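Local coordinates for rubber oxygenase (PDB 5O1L), which catalyses the initial, oxidative cleavage of poly(cis-1,4-isoprene) in rubber, adding dioxygen across its double bonds with the aid of a non-covalently bound heme b, at residues A[116-121]-A[251-256]; A[143-148]-A[288-293]; A[148-153]-A[295-300]; A[256-261]-A[277-282]. All blocks are in the same frame, centred on the assembly; numbering follows the deposited sequence.

Interaction 1 (A[116-121]-A[251-256]); sequences LDRGAQ and TADAEA
Arg-118 reaches across from helix 113-125 to lie along the first turns of helix 251-267, meeting Ala-256, Asp-253 and Ala-252 in succession. Its CB starts against the methyl of Ala-256, 3.9 Å from Ala-256 CB. With CG anti to the backbone N (chi1 -179°) and the chain extended to NE, the side chain heads straight for the N-terminal end of the other helix. CG touches Ala-256 CB too, yet sits nearer Asp-253 OD1, at 3.5 Å, and CD passes the same oxygen. NE then donates to Asp-253 OD1 at 2.9 Å, in a nearly linear bond (178°) that forms part of a salt bridge. OD1 lies in the guanidinium plane, whereas NE approaches it from above the carboxylate plane, the two flat groups being steeply turned against each other.

The two helices belong to the all-helical Lcp fold, whose catalytic domain is grouped with the globins. Their axes cross at 104° and come within 8.3 Å, and Gly-119 permits this closeness: its N rests 3.5 Å from Ala-256 CB, and a side chain at this position would run into Ala-256 O.

Past NE, the guanidinium is backed over the centre of one face by a methyl, with Arg-118 CZ 3.4 Å from Ala-252 CB. Two waters bridge the same pair of residues, Arg-118 and Asp-253. One donates to both Arg-118 O and Asp-253 OD1; the other accepts from Arg-118 NH2 at 2.9 Å and donates to Asp-253 OD2 at 2.8 Å.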
# COMPACT_ATOMS: atom_id res chain seq x y z
N LEU A 116 -8.41 12.30 -10.67
CA LEU A 116 -8.64 11.59 -9.44
C LEU A 116 -9.99 10.87 -9.45
O LEU A 116 -10.09 9.75 -9.00
CB LEU A 116 -8.48 12.48 -8.22
CG LEU A 116 -7.08 12.99 -7.94
CD1 LEU A 116 -7.18 14.07 -6.84
CD2 LEU A 116 -6.10 11.94 -7.68
N ASP A 117 -11.00 11.55 -9.92
CA ASP A 117 -12.36 10.95 -10.02
C ASP A 117 -12.33 9.78 -10.97
O ASP A 117 -12.95 8.70 -10.70
CB ASP A 117 -13.36 11.98 -10.52
CG ASP A 117 -13.72 13.07 -9.54
OD1 ASP A 117 -13.37 13.04 -8.34
OD2 ASP A 117 -14.44 14.02 -10.01
N ARG A 118 -11.64 9.92 -12.11
CA ARG A 118 -11.58 8.85 -13.08
C ARG A 118 -10.86 7.64 -12.53
O ARG A 118 -11.24 6.50 -12.78
CB ARG A 118 -10.95 9.35 -14.37
CG ARG A 118 -10.89 8.29 -15.41
CD ARG A 118 -10.35 8.82 -16.76
NE ARG A 118 -10.69 7.84 -17.73
CZ ARG A 118 -11.08 8.05 -18.97
NH1 ARG A 118 -11.11 9.28 -19.47
NH2 ARG A 118 -11.38 7.01 -19.74
N GLY A 119 -9.78 7.88 -11.80
CA GLY A 119 -9.06 6.78 -11.19
C GLY A 119 -9.82 6.04 -10.14
O GLY A 119 -9.70 4.81 -10.04
N ALA A 120 -10.62 6.80 -9.38
CA ALA A 120 -11.50 6.17 -8.38
C ALA A 120 -12.57 5.33 -9.08
O ALA A 120 -12.84 4.20 -8.66
CB ALA A 120 -12.16 7.25 -7.54
N GLN A 121 -13.14 5.87 -10.15
CA GLN A 121 -14.13 5.09 -10.92
C GLN A 121 -13.54 3.84 -11.53
O GLN A 121 -14.14 2.76 -11.49
CB GLN A 121 -14.80 5.93 -11.97
CG GLN A 121 -15.73 6.96 -11.41
CD GLN A 121 -17.02 6.41 -10.74
OE1 GLN A 121 -17.46 5.26 -10.95
NE2 GLN A 121 -17.60 7.22 -9.92
N THR A 251 -5.66 3.80 -21.97
CA THR A 251 -4.59 4.70 -21.59
C THR A 251 -5.06 5.74 -20.59
O THR A 251 -4.33 6.08 -19.62
CB THR A 251 -4.05 5.42 -22.81
OG1 THR A 251 -5.13 6.03 -23.59
CG2 THR A 251 -3.26 4.38 -23.62
N ALA A 252 -6.25 6.29 -20.79
CA ALA A 252 -6.72 7.34 -19.92
C ALA A 252 -6.94 6.80 -18.47
O ALA A 252 -6.57 7.48 -17.50
CB ALA A 252 -8.02 7.92 -20.41
N ASP A 253 -7.48 5.60 -18.37
CA ASP A 253 -7.67 5.02 -17.03
C ASP A 253 -6.34 4.68 -16.40
O ASP A 253 -6.18 4.85 -15.18
CB ASP A 253 -8.50 3.75 -17.10
CG ASP A 253 -10.00 4.04 -17.18
OD1 ASP A 253 -10.48 5.13 -16.84
OD2 ASP A 253 -10.71 3.09 -17.59
N ALA A 254 -5.36 4.15 -17.12
CA ALA A 254 -4.04 3.90 -16.60
C ALA A 254 -3.43 5.17 -16.06
O ALA A 254 -2.78 5.16 -15.01
CB ALA A 254 -3.13 3.27 -17.61
N GLU A 255 -3.55 6.24 -16.81
CA GLU A 255 -2.98 7.53 -16.37
C GLU A 255 -3.69 8.06 -15.14
O GLU A 255 -3.06 8.64 -14.26
CB GLU A 255 -3.04 8.54 -17.47
CG GLU A 255 -2.08 8.20 -18.56
CD GLU A 255 -0.66 8.11 -18.20
OE1 GLU A 255 -0.20 9.06 -17.48
OE2 GLU A 255 0.01 7.16 -18.68
N ALA A 256 -5.00 7.86 -15.05
CA ALA A 256 -5.75 8.33 -13.89
C ALA A 256 -5.41 7.53 -12.66
O ALA A 256 -5.26 8.10 -11.57
CB ALA A 256 -7.22 8.23 -14.18
O HOH W 1 -12.64 5.38 -15.06
O HOH W 2 -12.61 4.39 -19.17

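Interaction 2 (A[143-148]-A[288-293]); sequences TAIPRE and QVLDPI. With HEM (protoporphyrin IX containing Fe), chain C; IMD (imidazole), chain D; IMD (imidazole), chain E.
The start of helix 146-154, one of the helices lining the heme pocket, is where Ile-145 and Pro-146 pack on the end of helix 279-289 and the 3-10 turn 291-293 after it. Ile-145 holds the N-cap position and presents two branches to them. Its CD1 meets Leu-290 CD1 at 4.1 Å, the two side chains crossing at about a right angle, while Ile-145 CG2 touches Ile-293 CD1 at 4.0 Å. Ile-293 carries CG1 between the backbone N and the carbonyl carbon (chi1 64°), a crowded position that brings its CD1 to Ile-145 and also next to the Pro-146 ring. Pro-146 CD comes within 3.2 Å of Ile-293 O, a carbon-oxygen contact at the end of the turn. Val-229 of helix 224-244 touches both Leu-290 and Ile-293.

Beyond this apolar layer Glu-148 reaches into the heme pocket. Its extended chain puts OE2 beside two imidazoles, probably taken from the crystallisation liquor, and both donate to it; Thr-230 binds OE1. The imidazole that gives its N1 to Glu-148 OE2 at 2.8 Å ligates the heme iron through its N3, at 2.1 Å.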
# COMPACT_ATOMS: atom_id res chain seq x y z
N THR A 143 5.47 -9.32 2.86
CA THR A 143 6.21 -10.23 3.79
C THR A 143 7.54 -10.65 3.23
O THR A 143 8.38 -11.21 3.98
CB THR A 143 5.34 -11.46 4.19
OG1 THR A 143 5.19 -12.37 3.07
CG2 THR A 143 4.01 -11.04 4.70
N ALA A 144 7.82 -10.32 1.97
CA ALA A 144 9.13 -10.44 1.37
C ALA A 144 9.91 -9.12 1.25
O ALA A 144 10.97 -9.10 0.66
CB ALA A 144 9.04 -11.11 0.01
N ILE A 145 9.37 -8.04 1.77
CA ILE A 145 10.08 -6.73 1.83
C ILE A 145 10.67 -6.58 3.22
O ILE A 145 9.94 -6.36 4.19
CB ILE A 145 9.12 -5.56 1.52
CG1 ILE A 145 8.55 -5.71 0.11
CG2 ILE A 145 9.93 -4.26 1.62
CD1 ILE A 145 7.46 -4.68 -0.20
N PRO A 146 12.00 -6.76 3.37
CA PRO A 146 12.52 -6.95 4.73
C PRO A 146 12.28 -5.78 5.65
O PRO A 146 11.85 -5.97 6.81
CB PRO A 146 14.00 -7.18 4.47
CG PRO A 146 14.08 -7.86 3.18
CD PRO A 146 13.00 -7.12 2.36
N ARG A 147 12.44 -4.54 5.16
CA ARG A 147 12.26 -3.41 6.03
C ARG A 147 10.84 -3.17 6.47
O ARG A 147 10.61 -2.77 7.60
CB ARG A 147 12.80 -2.15 5.38
CG ARG A 147 14.29 -2.13 5.38
CD ARG A 147 14.80 -0.91 4.72
NE ARG A 147 16.27 -0.80 4.91
CZ ARG A 147 17.02 0.11 4.30
NH1 ARG A 147 16.49 0.99 3.49
NH2 ARG A 147 18.32 0.15 4.54
N GLU A 148 9.88 -3.42 5.57
CA GLU A 148 8.51 -3.25 5.93
C GLU A 148 8.16 -4.36 6.93
O GLU A 148 7.50 -4.08 7.93
CB GLU A 148 7.65 -3.28 4.65
CG GLU A 148 6.18 -2.95 4.91
CD GLU A 148 5.30 -3.04 3.70
OE1 GLU A 148 5.80 -2.98 2.59
OE2 GLU A 148 4.09 -3.25 3.95
N GLN A 288 14.47 -1.89 -10.40
CA GLN A 288 15.72 -1.63 -9.73
C GLN A 288 15.59 -1.58 -8.23
O GLN A 288 16.52 -1.90 -7.50
CB GLN A 288 16.28 -0.31 -10.18
CG GLN A 288 17.78 -0.25 -10.13
CD GLN A 288 18.22 1.07 -10.70
OE1 GLN A 288 18.24 1.29 -11.92
NE2 GLN A 288 18.54 1.95 -9.84
N VAL A 289 14.47 -1.09 -7.70
CA VAL A 289 14.36 -0.85 -6.27
C VAL A 289 13.49 -1.80 -5.50
O VAL A 289 13.65 -1.85 -4.29
CB VAL A 289 13.93 0.57 -5.93
CG1 VAL A 289 14.80 1.60 -6.64
CG2 VAL A 289 12.48 0.80 -6.22
N LEU A 290 12.56 -2.50 -6.19
CA LEU A 290 11.76 -3.46 -5.50
C LEU A 290 12.28 -4.87 -5.76
O LEU A 290 12.57 -5.60 -4.81
CB LEU A 290 10.28 -3.31 -5.91
CG LEU A 290 9.31 -4.34 -5.41
CD1 LEU A 290 9.24 -4.30 -3.91
CD2 LEU A 290 7.97 -4.22 -6.04
N ASP A 291 12.36 -5.26 -7.00
CA ASP A 291 12.68 -6.68 -7.34
C ASP A 291 13.94 -7.20 -6.60
O ASP A 291 13.87 -8.26 -5.98
CB ASP A 291 12.75 -6.91 -8.85
CG ASP A 291 11.44 -6.61 -9.55
OD1 ASP A 291 10.44 -6.28 -8.89
OD2 ASP A 291 11.38 -6.62 -10.81
N PRO A 292 15.04 -6.45 -6.60
CA PRO A 292 16.27 -6.94 -5.96
C PRO A 292 16.29 -7.00 -4.43
O PRO A 292 17.21 -7.61 -3.86
CB PRO A 292 17.34 -5.94 -6.42
CG PRO A 292 16.74 -5.22 -7.56
CD PRO A 292 15.29 -5.11 -7.22
N ILE A 293 15.35 -6.39 -3.74
CA ILE A 293 15.34 -6.41 -2.30
C ILE A 293 14.44 -7.44 -1.71
O ILE A 293 14.50 -7.64 -0.47
CB ILE A 293 15.16 -5.02 -1.63
CG1 ILE A 293 13.81 -4.34 -1.92
CG2 ILE A 293 16.30 -4.10 -2.08
CD1 ILE A 293 12.63 -4.96 -1.28
CHA HEM C . 1.36 2.40 9.78
CHB HEM C . 0.24 2.99 5.20
CHC HEM C . 4.86 2.55 4.01
CHD HEM C . 5.74 0.96 8.43
C1A HEM C . 0.72 2.65 8.61
C2A HEM C . -0.70 2.93 8.57
C3A HEM C . -1.02 3.06 7.28
C4A HEM C . 0.14 2.92 6.52
CMA HEM C . -2.42 3.32 6.78
CAA HEM C . -1.68 3.04 9.76
CBA HEM C . -2.17 1.64 10.17
CGA HEM C . -3.41 1.76 10.98
O1A HEM C . -3.20 2.07 12.15
O2A HEM C . -4.56 1.57 10.42
C1B HEM C . 1.42 2.96 4.47
C2B HEM C . 1.46 3.15 3.06
C3B HEM C . 2.72 3.06 2.68
C4B HEM C . 3.51 2.77 3.87
CMB HEM C . 0.28 3.43 2.15
CAB HEM C . 3.44 3.24 1.45
CBB HEM C . 2.88 3.58 0.17
C1C HEM C . 5.53 2.07 5.13
C2C HEM C . 6.89 1.58 5.06
C3C HEM C . 7.12 1.16 6.33
C4C HEM C . 5.88 1.33 7.07
CMC HEM C . 7.83 1.66 3.89
CAC HEM C . 8.34 0.55 6.86
CBC HEM C . 9.61 0.42 6.29
C1D HEM C . 4.62 1.21 9.17
C2D HEM C . 4.52 0.96 10.62
C3D HEM C . 3.31 1.35 11.01
C4D HEM C . 2.65 1.89 9.82
CMD HEM C . 5.60 0.30 11.39
CAD HEM C . 2.71 1.26 12.44
CBD HEM C . 2.10 -0.13 12.58
CGD HEM C . 1.57 -0.27 14.01
O1D HEM C . 0.34 -0.46 14.14
O2D HEM C . 2.30 -0.22 15.04
NA HEM C . 1.23 2.68 7.35
NB HEM C . 2.68 2.71 4.88
NC HEM C . 4.90 1.90 6.33
ND HEM C . 3.49 1.84 8.74
FE HEM C . 3.09 2.30 6.84
N1 IMD D . 2.83 -1.72 5.91
C2 IMD D . 3.23 -0.47 5.66
N3 IMD D . 2.62 0.29 6.55
C4 IMD D . 1.88 -0.48 7.39
C5 IMD D . 2.01 -1.76 6.96
N1 IMD E . 2.49 -3.43 2.01
C2 IMD E . 1.19 -3.80 1.98
N3 IMD E . 0.87 -4.10 0.72
C4 IMD E . 1.98 -3.91 -0.03
C5 IMD E . 3.02 -3.49 0.78

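Interaction 3 (A[148-153]-A[295-300]); sequences ESRAVY and AHTPEG. With HEM (protoporphyrin IX containing Fe), chain C; IMD (imidazole), chain D; IMD (imidazole), chain E.
Glu-299 OE2 is shared by the hydroxyl of Tyr-154, which forms a hydrogen bond with it, and by Arg-150 NE, which reaches it at 3.4 Å in a weak bond lying in the guanidinium plane. The other oxygen completes the salt bridge: Glu-299 OE1 takes weak bonds from Arg-150 NE, at 3.2 Å, and from Arg-150 NH2. Guanidinium and carboxylate stand almost perpendicular, 86° apart. Glu-299 CG lies over the Tyr-153 ring, 4.0 Å from the centroid, a CH-pi contact, and a bend at chi2 (88°) swings the carboxylate from there to Arg-150. The arrangement joins helix 146-154, whose Ala-151 CB packs on the heme at 3.8 Å from HEM CAC, to the first turn of helix 298-313. Thr-297 is the N-cap of that turn, its OG1 accepting from Gly-300 N at 2.8 Å, and its CG2 lies over one face of the Arg-150 guanidinium. A leucine in place of Arg-150 would probably leave the buried carboxylate of Glu-299 without its charged mate, dependent on Tyr-154. Ser-149 CB rests on Gly-300 CA at 3.8 Å, and a side chain on Gly-300 would crowd Ser-149 OG and Thr-297 OG1.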
# COMPACT_ATOMS: atom_id res chain seq x y z
N GLU A 148 9.88 -3.42 5.57
CA GLU A 148 8.51 -3.25 5.93
C GLU A 148 8.16 -4.36 6.93
O GLU A 148 7.50 -4.08 7.93
CB GLU A 148 7.65 -3.28 4.65
CG GLU A 148 6.18 -2.95 4.91
CD GLU A 148 5.30 -3.04 3.70
OE1 GLU A 148 5.80 -2.98 2.59
OE2 GLU A 148 4.09 -3.25 3.95
N SER A 149 8.55 -5.61 6.62
CA SER A 149 8.23 -6.73 7.52
C SER A 149 8.83 -6.50 8.91
O SER A 149 8.11 -6.70 9.91
CB SER A 149 8.75 -8.04 7.00
OG SER A 149 8.05 -8.41 5.80
N ARG A 150 10.08 -6.06 8.99
CA ARG A 150 10.70 -5.84 10.30
C ARG A 150 10.07 -4.71 11.05
O ARG A 150 9.82 -4.83 12.24
CB ARG A 150 12.22 -5.64 10.21
CG ARG A 150 12.93 -6.91 9.84
CD ARG A 150 14.44 -6.79 9.93
NE ARG A 150 14.95 -8.14 9.79
CZ ARG A 150 15.61 -8.62 8.76
NH1 ARG A 150 15.94 -7.82 7.72
NH2 ARG A 150 15.98 -9.92 8.82
N ALA A 151 9.75 -3.61 10.37
CA ALA A 151 9.10 -2.52 11.06
C ALA A 151 7.75 -2.93 11.63
O ALA A 151 7.42 -2.57 12.75
CB ALA A 151 8.96 -1.28 10.13
N VAL A 152 6.93 -3.63 10.85
CA VAL A 152 5.63 -3.99 11.30
C VAL A 152 5.76 -5.01 12.44
O VAL A 152 5.05 -4.92 13.44
CB VAL A 152 4.80 -4.53 10.13
CG1 VAL A 152 3.49 -5.12 10.61
CG2 VAL A 152 4.50 -3.38 9.14
N TYR A 153 6.68 -5.95 12.27
CA TYR A 153 6.84 -7.04 13.26
C TYR A 153 7.26 -6.47 14.59
O TYR A 153 6.77 -6.91 15.63
CB TYR A 153 7.88 -8.03 12.78
CG TYR A 153 8.05 -9.26 13.68
CD1 TYR A 153 7.35 -10.42 13.45
CD2 TYR A 153 8.97 -9.23 14.70
CE1 TYR A 153 7.52 -11.52 14.28
CE2 TYR A 153 9.15 -10.32 15.54
CZ TYR A 153 8.42 -11.42 15.32
OH TYR A 153 8.65 -12.48 16.19
N ALA A 295 13.18 -10.63 -0.25
CA ALA A 295 13.93 -11.64 0.49
C ALA A 295 13.09 -12.22 1.57
O ALA A 295 12.37 -11.53 2.25
CB ALA A 295 15.20 -11.07 1.06
N HIS A 296 13.28 -13.53 1.84
CA HIS A 296 12.72 -14.11 3.00
C HIS A 296 13.42 -13.59 4.25
O HIS A 296 14.65 -13.44 4.25
CB HIS A 296 12.91 -15.63 2.91
CG HIS A 296 12.36 -16.37 4.07
ND1 HIS A 296 13.10 -16.57 5.22
CD2 HIS A 296 11.13 -16.89 4.30
CE1 HIS A 296 12.37 -17.24 6.09
NE2 HIS A 296 11.18 -17.47 5.55
N THR A 297 12.66 -13.36 5.31
CA THR A 297 13.21 -13.02 6.59
C THR A 297 12.45 -13.83 7.64
O THR A 297 11.31 -14.19 7.41
CB THR A 297 13.06 -11.51 6.95
OG1 THR A 297 11.67 -11.14 6.89
CG2 THR A 297 13.90 -10.67 6.04
N PRO A 298 13.05 -14.01 8.84
CA PRO A 298 12.28 -14.63 9.93
C PRO A 298 11.04 -13.87 10.33
O PRO A 298 10.00 -14.47 10.59
CB PRO A 298 13.30 -14.63 11.10
CG PRO A 298 14.64 -14.53 10.47
CD PRO A 298 14.46 -13.76 9.20
N GLU A 299 11.12 -12.54 10.32
CA GLU A 299 9.98 -11.70 10.67
C GLU A 299 8.88 -11.80 9.62
O GLU A 299 7.69 -11.95 9.94
CB GLU A 299 10.42 -10.26 10.85
CG GLU A 299 11.43 -10.06 12.01
CD GLU A 299 12.92 -10.25 11.64
OE1 GLU A 299 13.23 -10.74 10.53
OE2 GLU A 299 13.81 -9.91 12.45
N GLY A 300 9.30 -11.70 8.37
CA GLY A 300 8.33 -11.82 7.27
C GLY A 300 7.65 -13.16 7.28
O GLY A 300 6.46 -13.22 7.07
CHA HEM C . 1.36 2.40 9.78
CHB HEM C . 0.24 2.99 5.20
CHC HEM C . 4.86 2.55 4.01
CHD HEM C . 5.74 0.96 8.43
C1A HEM C . 0.72 2.65 8.61
C2A HEM C . -0.70 2.93 8.57
C3A HEM C . -1.02 3.06 7.28
C4A HEM C . 0.14 2.92 6.52
CMA HEM C . -2.42 3.32 6.78
CAA HEM C . -1.68 3.04 9.76
CBA HEM C . -2.17 1.64 10.17
CGA HEM C . -3.41 1.76 10.98
O1A HEM C . -3.20 2.07 12.15
O2A HEM C . -4.56 1.57 10.42
C1B HEM C . 1.42 2.96 4.47
C2B HEM C . 1.46 3.15 3.06
C3B HEM C . 2.72 3.06 2.68
C4B HEM C . 3.51 2.77 3.87
CMB HEM C . 0.28 3.43 2.15
CAB HEM C . 3.44 3.24 1.45
CBB HEM C . 2.88 3.58 0.17
C1C HEM C . 5.53 2.07 5.13
C2C HEM C . 6.89 1.58 5.06
C3C HEM C . 7.12 1.16 6.33
C4C HEM C . 5.88 1.33 7.07
CMC HEM C . 7.83 1.66 3.89
CAC HEM C . 8.34 0.55 6.86
CBC HEM C . 9.61 0.42 6.29
C1D HEM C . 4.62 1.21 9.17
C2D HEM C . 4.52 0.96 10.62
C3D HEM C . 3.31 1.35 11.01
C4D HEM C . 2.65 1.89 9.82
CMD HEM C . 5.60 0.30 11.39
CAD HEM C . 2.71 1.26 12.44
CBD HEM C . 2.10 -0.13 12.58
CGD HEM C . 1.57 -0.27 14.01
O1D HEM C . 0.34 -0.46 14.14
O2D HEM C . 2.30 -0.22 15.04
NA HEM C . 1.23 2.68 7.35
NB HEM C . 2.68 2.71 4.88
NC HEM C . 4.90 1.90 6.33
ND HEM C . 3.49 1.84 8.74
FE HEM C . 3.09 2.30 6.84
N1 IMD D . 2.83 -1.72 5.91
C2 IMD D . 3.23 -0.47 5.66
N3 IMD D . 2.62 0.29 6.55
C4 IMD D . 1.88 -0.48 7.39
C5 IMD D . 2.01 -1.76 6.96
N1 IMD E . 2.49 -3.43 2.01
C2 IMD E . 1.19 -3.80 1.98
N3 IMD E . 0.87 -4.10 0.72
C4 IMD E . 1.98 -3.91 -0.03
C5 IMD E . 3.02 -3.49 0.78

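Interaction 4 (A[256-261]-A[277-282]); sequences AYLHVW and ATWDAA
Leu-258 and Trp-279 pin together two successive helices of the all-helical catalytic domain, 251-267 and 279-289, at the point where the second begins. The dense part is the indole. Leu-258 spreads over one of its faces: CB lies 3.6 Å from Trp-279 NE1, and CD2 stands almost directly above the five-membered ring, 4.0 Å from its centroid and 7° off the normal, a CH-pi contact. With Leu-258 CG anti to the backbone N (chi1 177°) and chi2 at 62°, both methyls face the indole, CD1 reaching toward Trp-279 CZ2 at the six-membered end. Tyr-257 closes the rim, its CD2 meeting Trp-279 CZ2 at 3.9 Å edge against edge, with the side chains at about a right angle. The buried indole N-H is used as well, bonded to Ala-254 O one turn earlier on helix 251-267. An alanine at Trp-279 would probably open a gap beneath Leu-258 and beside Tyr-257, and leave Ala-254 O without its indole donor.

The other flank is looser and nearer solvent. Ala-277 and the exposed Thr-278 turn their side chains from Leu-258, which meets them through backbone, its CD2 lying 3.8 Å from Thr-278 C. Thr-278 spends its hydroxyl on its own helix: as N-cap it accepts from Ala-281 N at OG1, at 3.1 Å.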
# COMPACT_ATOMS: atom_id res chain seq x y z
N ALA A 256 -5.00 7.86 -15.05
CA ALA A 256 -5.75 8.33 -13.89
C ALA A 256 -5.41 7.53 -12.66
O ALA A 256 -5.26 8.10 -11.57
CB ALA A 256 -7.22 8.23 -14.18
N TYR A 257 -5.24 6.22 -12.81
CA TYR A 257 -4.79 5.38 -11.70
C TYR A 257 -3.41 5.80 -11.21
O TYR A 257 -3.18 5.95 -9.99
CB TYR A 257 -4.81 3.89 -12.12
CG TYR A 257 -4.38 2.91 -11.07
CD1 TYR A 257 -5.25 2.49 -10.14
CD2 TYR A 257 -3.11 2.41 -11.00
CE1 TYR A 257 -4.86 1.56 -9.18
CE2 TYR A 257 -2.71 1.49 -10.06
CZ TYR A 257 -3.60 1.10 -9.14
OH TYR A 257 -3.18 0.19 -8.13
N LEU A 258 -2.46 6.04 -12.09
CA LEU A 258 -1.18 6.57 -11.70
C LEU A 258 -1.32 7.87 -10.92
O LEU A 258 -0.68 8.05 -9.89
CB LEU A 258 -0.29 6.80 -12.92
CG LEU A 258 1.08 7.44 -12.63
CD1 LEU A 258 1.95 6.59 -11.74
CD2 LEU A 258 1.76 7.61 -13.99
N HIS A 259 -2.15 8.75 -11.41
CA HIS A 259 -2.37 10.06 -10.76
C HIS A 259 -2.87 9.91 -9.35
O HIS A 259 -2.39 10.60 -8.44
CB HIS A 259 -3.26 10.93 -11.61
CG HIS A 259 -3.29 12.36 -11.18
ND1 HIS A 259 -2.16 13.15 -11.25
CD2 HIS A 259 -4.25 13.13 -10.65
CE1 HIS A 259 -2.47 14.37 -10.77
NE2 HIS A 259 -3.71 14.39 -10.45
N VAL A 260 -3.83 9.03 -9.14
CA VAL A 260 -4.27 8.75 -7.75
C VAL A 260 -3.10 8.37 -6.89
O VAL A 260 -2.98 8.87 -5.74
CB VAL A 260 -5.36 7.68 -7.74
CG1 VAL A 260 -5.67 7.21 -6.33
CG2 VAL A 260 -6.62 8.09 -8.42
N TRP A 261 -2.26 7.48 -7.32
CA TRP A 261 -1.09 7.02 -6.58
C TRP A 261 -0.04 8.08 -6.42
O TRP A 261 0.63 8.16 -5.40
CB TRP A 261 -0.58 5.67 -7.09
CG TRP A 261 -1.46 4.57 -6.67
CD1 TRP A 261 -2.56 4.05 -7.25
CD2 TRP A 261 -1.33 3.91 -5.38
NE1 TRP A 261 -3.12 3.10 -6.40
CE2 TRP A 261 -2.35 2.97 -5.30
CE3 TRP A 261 -0.43 4.03 -4.36
CZ2 TRP A 261 -2.51 2.13 -4.18
CZ3 TRP A 261 -0.54 3.19 -3.28
CH2 TRP A 261 -1.61 2.28 -3.19
N ALA A 277 7.01 10.41 -12.48
CA ALA A 277 6.06 11.23 -13.24
C ALA A 277 5.20 10.47 -14.26
O ALA A 277 4.12 10.91 -14.59
CB ALA A 277 6.76 12.37 -14.03
N THR A 278 5.70 9.31 -14.66
CA THR A 278 5.12 8.50 -15.71
C THR A 278 5.19 7.03 -15.40
O THR A 278 5.99 6.61 -14.57
CB THR A 278 5.90 8.73 -17.05
OG1 THR A 278 7.25 8.26 -16.90
CG2 THR A 278 5.85 10.16 -17.48
N TRP A 279 4.33 6.22 -16.09
CA TRP A 279 4.45 4.81 -15.99
C TRP A 279 5.80 4.26 -16.43
O TRP A 279 6.29 3.37 -15.82
CB TRP A 279 3.38 4.06 -16.72
CG TRP A 279 2.10 3.98 -15.98
CD1 TRP A 279 0.91 4.52 -16.34
CD2 TRP A 279 1.93 3.41 -14.68
NE1 TRP A 279 -0.02 4.20 -15.40
CE2 TRP A 279 0.57 3.55 -14.35
CE3 TRP A 279 2.77 2.77 -13.78
CZ2 TRP A 279 0.08 3.13 -13.12
CZ3 TRP A 279 2.25 2.38 -12.57
CH2 TRP A 279 0.92 2.56 -12.27
N ASP A 280 6.34 4.83 -17.49
CA ASP A 280 7.67 4.37 -17.91
C ASP A 280 8.70 4.52 -16.81
O ASP A 280 9.46 3.57 -16.52
CB ASP A 280 8.12 5.11 -19.17
CG ASP A 280 7.41 4.66 -20.42
OD1 ASP A 280 6.83 3.57 -20.43
OD2 ASP A 280 7.51 5.46 -21.43
N ALA A 281 8.69 5.65 -16.12
CA ALA A 281 9.59 5.86 -15.03
C ALA A 281 9.34 4.90 -13.88
O ALA A 281 10.24 4.33 -13.28
CB ALA A 281 9.59 7.30 -14.58
N ALA A 282 8.04 4.73 -13.55
CA ALA A 282 7.73 3.86 -12.43
C ALA A 282 8.11 2.41 -12.69
O ALA A 282 8.62 1.75 -11.80
CB ALA A 282 6.24 3.91 -12.15

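The four contacts form two pairs. Interactions 1 and 4, with centres about 10 Å apart, follow one another along helix 251-267 and share Ala-256; Leu-116 CD2, packed 3.7 Å from Val-260 CA, ties them. Interactions 2 and 3, also about 10 Å apart between centres, share Glu-148 on helix 146-154, and Ala-144 O to Ala-295 N, at 2.8 Å, links them. Helix 279-289 joins the pairs, entering at interaction 4 and leaving at interaction 2. The second pair borders the heme directly, Glu-148 CA lying 3.8 Å from HEM CBC; the side chain of Ile-145 is about 12 Å from that of His-198, the inferred axial ligand. Interaction 1 lies about 33 Å from interaction 3 between centres, across the chain's middle.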